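Long-range contact in 1-deoxy-D-xylulose 5-phosphate reductoisomerase (PDB 1R0K), which catalyses the NADPH-dependent rearrangement and reduction of 1-deoxy-D-xylulose 5-phosphate to 2-C-methyl-D-erythritol 4-phosphate in isoprenoid biosynthesis: residues V33-A46 against A54-L68. Residues are numbered along the deposited sequence; the frame is centred on the assembly and turned at random.
Sequences VIALTANRNVKDLA and AKRAVIADPSLYNDL. With ACT (acetate ion), chain F.
Leu36 and Val58 sit in a parallel ladder between strands 31-38 and 56-59. Arg56 N donates to Ile34 O, and Leu36 N to Arg56 O. Val58 N then reaches Leu36 O at 2.9 Å, and Ala38 N bonds to Val58 O. Ala60 N on Ala38 O ends the ladder. Just beyond it, Asp61 N bonds to Asn39 O at 3.2 Å and joins the two turns. On one face Thr37 and Val58 run alongside each other, with Thr37 CG2 against Val58 CB, and Thr37 OG1 turns to Gly11 N. Helix 42-51 packs on the other face. It links the two strands in a beta-alpha-beta unit of the Rossmann-type NADPH domain. Leu45 puts CD2 3.3 Å from Val58 O and sets CG against Ala57 CB. Val42 fills the gap between this helix and helix 65-72. With CG1 anti to the backbone N (chi1 179°), that branch meets Leu68 CA at 3.4 Å. CG2 takes the other side and touches Leu64 CB and Ile59 CD1. An alanine here would lose both branches and is likely to leave a gap between Ile59, Leu64 and Leu68. The turn after strand 31-38 carries the charged contact. Arg40 and Asp61 form a salt bridge, NH1 to OD2 2.8 Å. The carboxylate oxygen lies at the guanidinium edge, but the two planes are 66° apart and the hydrogen bond is weak. Leu64 CD1 packs beside the Arg40 side chain, 3.9 Å from Arg40 CB, and approaches Arg40 O at 3.2 Å. An acetate, probably from the crystallisation liquor, accepts from Asn39 N (2.9 Å to acetate O) and from the backbone N of Arg40 and Asn41, and is also bonded to Thr13 OG1. Arg40, Asn41 and Thr13 are predicted to bind NADPH, so the acetate probably occupies part of the cofactor site.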
# COMPACT_ATOMS: atom_id res chain seq x y z
N VAL B 33 0.72 31.78 4.62
CA VAL B 33 1.20 31.96 3.26
C VAL B 33 2.24 33.06 3.13
O VAL B 33 1.99 34.21 3.48
CB VAL B 33 0.04 32.27 2.30
CG1 VAL B 33 0.57 32.46 0.89
CG2 VAL B 33 -0.97 31.13 2.34
N ILE B 34 3.41 32.69 2.62
CA ILE B 34 4.48 33.65 2.41
C ILE B 34 4.33 34.24 1.01
O ILE B 34 3.87 35.36 0.85
CB ILE B 34 5.87 32.98 2.54
CG1 ILE B 34 6.04 32.37 3.93
CG2 ILE B 34 6.97 34.02 2.30
CD1 ILE B 34 5.92 33.36 5.07
N ALA B 35 4.71 33.47 -0.00
CA ALA B 35 4.59 33.96 -1.37
C ALA B 35 3.73 33.08 -2.26
O ALA B 35 3.65 31.86 -2.06
CB ALA B 35 5.98 34.11 -1.98
N LEU B 36 3.08 33.71 -3.22
CA LEU B 36 2.27 33.01 -4.20
C LEU B 36 2.75 33.58 -5.53
O LEU B 36 3.02 34.78 -5.62
CB LEU B 36 0.78 33.32 -4.03
CG LEU B 36 0.08 32.86 -2.75
CD1 LEU B 36 -1.41 33.15 -2.90
CD2 LEU B 36 0.31 31.37 -2.51
N THR B 37 2.87 32.74 -6.55
CA THR B 37 3.31 33.24 -7.84
C THR B 37 2.41 32.69 -8.92
O THR B 37 1.76 31.66 -8.74
CB THR B 37 4.75 32.82 -8.17
OG1 THR B 37 4.76 31.46 -8.63
CG2 THR B 37 5.63 32.95 -6.94
N ALA B 38 2.36 33.39 -10.05
CA ALA B 38 1.56 32.97 -11.19
C ALA B 38 2.35 33.35 -12.43
O ALA B 38 3.40 33.98 -12.34
CB ALA B 38 0.20 33.65 -11.17
N ASN B 39 1.85 32.96 -13.60
CA ASN B 39 2.52 33.27 -14.85
C ASN B 39 1.89 34.50 -15.51
O ASN B 39 2.55 35.52 -15.68
CB ASN B 39 2.45 32.07 -15.80
CG ASN B 39 3.25 32.29 -17.07
OD1 ASN B 39 4.43 32.61 -17.02
ND2 ASN B 39 2.60 32.10 -18.21
N ARG B 40 0.61 34.39 -15.87
CA ARG B 40 -0.09 35.50 -16.51
C ARG B 40 -1.45 35.83 -15.90
O ARG B 40 -2.03 36.86 -16.23
CB ARG B 40 -0.25 35.22 -18.01
CG ARG B 40 1.05 35.26 -18.81
CD ARG B 40 0.79 34.96 -20.28
NE ARG B 40 -0.14 35.90 -20.90
CZ ARG B 40 0.14 37.16 -21.19
NH1 ARG B 40 1.34 37.66 -20.92
NH2 ARG B 40 -0.78 37.94 -21.75
N ASN B 41 -1.97 34.98 -15.02
CA ASN B 41 -3.28 35.22 -14.42
C ASN B 41 -3.21 36.11 -13.18
O ASN B 41 -3.30 35.64 -12.05
CB ASN B 41 -3.96 33.90 -14.05
CG ASN B 41 -5.44 34.08 -13.73
OD1 ASN B 41 -5.82 35.00 -13.00
ND2 ASN B 41 -6.27 33.20 -14.27
N VAL B 42 -3.08 37.41 -13.41
CA VAL B 42 -3.00 38.39 -12.34
C VAL B 42 -4.23 38.35 -11.44
O VAL B 42 -4.12 38.37 -10.21
CB VAL B 42 -2.85 39.82 -12.92
CG1 VAL B 42 -2.80 40.83 -11.79
CG2 VAL B 42 -1.60 39.90 -13.77
N LYS B 43 -5.41 38.30 -12.05
CA LYS B 43 -6.67 38.28 -11.30
C LYS B 43 -6.69 37.18 -10.24
O LYS B 43 -6.90 37.45 -9.06
CB LYS B 43 -7.85 38.10 -12.26
CG LYS B 43 -9.20 37.97 -11.56
CD LYS B 43 -9.51 39.18 -10.70
CE LYS B 43 -10.85 39.03 -9.99
NZ LYS B 43 -11.98 38.87 -10.94
N ASP B 44 -6.49 35.95 -10.69
CA ASP B 44 -6.49 34.80 -9.81
C ASP B 44 -5.40 34.93 -8.75
O ASP B 44 -5.64 34.69 -7.56
CB ASP B 44 -6.30 33.53 -10.63
CG ASP B 44 -6.27 32.28 -9.79
OD1 ASP B 44 -6.61 32.34 -8.59
OD2 ASP B 44 -5.90 31.22 -10.34
N LEU B 45 -4.20 35.32 -9.17
CA LEU B 45 -3.08 35.48 -8.24
C LEU B 45 -3.42 36.46 -7.12
O LEU B 45 -3.29 36.13 -5.94
CB LEU B 45 -1.83 35.98 -8.97
CG LEU B 45 -0.61 36.24 -8.08
CD1 LEU B 45 -0.17 34.95 -7.39
CD2 LEU B 45 0.53 36.81 -8.92
N ALA B 46 -3.85 37.66 -7.50
CA ALA B 46 -4.19 38.71 -6.55
C ALA B 46 -5.27 38.30 -5.56
O ALA B 46 -5.12 38.53 -4.36
CB ALA B 46 -4.62 39.96 -7.30
N ALA B 54 -1.27 36.79 1.97
CA ALA B 54 0.09 36.46 1.58
C ALA B 54 1.00 37.67 1.73
O ALA B 54 0.55 38.81 1.61
CB ALA B 54 0.12 35.97 0.13
N LYS B 55 2.27 37.42 2.00
CA LYS B 55 3.23 38.51 2.18
C LYS B 55 3.64 39.08 0.83
O LYS B 55 3.92 40.27 0.71
CB LYS B 55 4.46 38.02 2.94
CG LYS B 55 5.49 39.11 3.16
CD LYS B 55 6.69 38.60 3.94
CE LYS B 55 7.75 39.69 4.09
NZ LYS B 55 8.95 39.20 4.82
N ARG B 56 3.67 38.24 -0.19
CA ARG B 56 4.07 38.69 -1.51
C ARG B 56 3.43 37.87 -2.62
O ARG B 56 3.21 36.68 -2.47
CB ARG B 56 5.59 38.63 -1.64
CG ARG B 56 6.13 39.12 -2.98
CD ARG B 56 7.64 39.00 -3.01
NE ARG B 56 8.27 39.68 -1.88
CZ ARG B 56 9.57 39.67 -1.63
NH1 ARG B 56 10.40 39.02 -2.43
NH2 ARG B 56 10.04 40.31 -0.56
N ALA B 57 3.15 38.53 -3.74
CA ALA B 57 2.57 37.89 -4.91
C ALA B 57 3.46 38.24 -6.09
O ALA B 57 3.79 39.40 -6.31
CB ALA B 57 1.15 38.40 -5.15
N VAL B 58 3.85 37.23 -6.86
CA VAL B 58 4.71 37.48 -8.00
C VAL B 58 4.10 37.02 -9.31
O VAL B 58 3.67 35.88 -9.43
CB VAL B 58 6.07 36.78 -7.83
CG1 VAL B 58 7.02 37.19 -8.94
CG2 VAL B 58 6.67 37.11 -6.47
N ILE B 59 4.06 37.93 -10.28
CA ILE B 59 3.55 37.58 -11.59
C ILE B 59 4.80 37.41 -12.46
O ILE B 59 5.63 38.31 -12.56
CB ILE B 59 2.61 38.69 -12.14
CG1 ILE B 59 1.89 38.19 -13.39
CG2 ILE B 59 3.40 39.97 -12.41
CD1 ILE B 59 0.94 37.05 -13.12
N ALA B 60 4.94 36.24 -13.06
CA ALA B 60 6.11 35.93 -13.88
C ALA B 60 6.35 36.90 -15.03
O ALA B 60 7.48 37.32 -15.28
CB ALA B 60 5.99 34.51 -14.43
N ASP B 61 5.28 37.25 -15.73
CA ASP B 61 5.36 38.16 -16.86
C ASP B 61 5.60 39.60 -16.42
O ASP B 61 4.73 40.23 -15.82
CB ASP B 61 4.07 38.06 -17.68
CG ASP B 61 4.23 38.60 -19.08
OD1 ASP B 61 4.62 39.78 -19.21
OD2 ASP B 61 3.96 37.84 -20.04
N PRO B 62 6.79 40.15 -16.71
CA PRO B 62 7.10 41.53 -16.31
C PRO B 62 6.09 42.52 -16.86
O PRO B 62 5.81 43.55 -16.25
CB PRO B 62 8.50 41.76 -16.88
CG PRO B 62 9.09 40.39 -16.88
CD PRO B 62 7.95 39.54 -17.39
N SER B 63 5.54 42.19 -18.03
CA SER B 63 4.57 43.05 -18.71
C SER B 63 3.30 43.24 -17.89
O SER B 63 2.54 44.19 -18.11
CB SER B 63 4.20 42.45 -20.07
OG SER B 63 5.35 42.04 -20.79
N LEU B 64 3.05 42.34 -16.94
CA LEU B 64 1.85 42.42 -16.13
C LEU B 64 2.06 42.99 -14.73
O LEU B 64 1.13 43.00 -13.92
CB LEU B 64 1.21 41.03 -16.02
CG LEU B 64 0.87 40.31 -17.33
CD1 LEU B 64 0.27 38.95 -17.03
CD2 LEU B 64 -0.10 41.15 -18.15
N TYR B 65 3.26 43.49 -14.45
CA TYR B 65 3.54 44.03 -13.12
C TYR B 65 2.56 45.11 -12.68
O TYR B 65 2.12 45.11 -11.53
CB TYR B 65 4.96 44.59 -13.05
CG TYR B 65 5.32 45.13 -11.68
CD1 TYR B 65 5.27 44.31 -10.55
CD2 TYR B 65 5.68 46.46 -11.52
CE1 TYR B 65 5.59 44.81 -9.29
CE2 TYR B 65 6.00 46.97 -10.25
CZ TYR B 65 5.95 46.14 -9.15
OH TYR B 65 6.27 46.64 -7.90
N ASN B 66 2.22 46.04 -13.57
CA ASN B 66 1.29 47.12 -13.24
C ASN B 66 -0.08 46.60 -12.85
O ASN B 66 -0.66 47.04 -11.85
CB ASN B 66 1.15 48.10 -14.41
CG ASN B 66 2.38 48.97 -14.59
OD1 ASN B 66 2.86 49.58 -13.63
ND2 ASN B 66 2.88 49.05 -15.81
N ASP B 67 -0.61 45.66 -13.63
CA ASP B 67 -1.92 45.10 -13.33
C ASP B 67 -1.93 44.49 -11.94
O ASP B 67 -2.89 44.66 -11.18
CB ASP B 67 -2.31 44.04 -14.37
CG ASP B 67 -2.42 44.61 -15.77
OD1 ASP B 67 -2.70 45.82 -15.91
OD2 ASP B 67 -2.24 43.84 -16.74
N LEU B 68 -0.85 43.79 -11.59
CA LEU B 68 -0.76 43.16 -10.27
C LEU B 68 -0.77 44.19 -9.14
O LEU B 68 -1.53 44.05 -8.18
CB LEU B 68 0.50 42.30 -10.18
CG LEU B 68 0.70 41.54 -8.85
CD1 LEU B 68 -0.54 40.71 -8.55
CD2 LEU B 68 1.94 40.66 -8.94
C ACT F . -0.98 31.24 -15.28
O ACT F . -0.85 32.07 -14.27
OXT ACT F . -0.82 31.53 -16.51
CH3 ACT F . -1.35 29.81 -15.06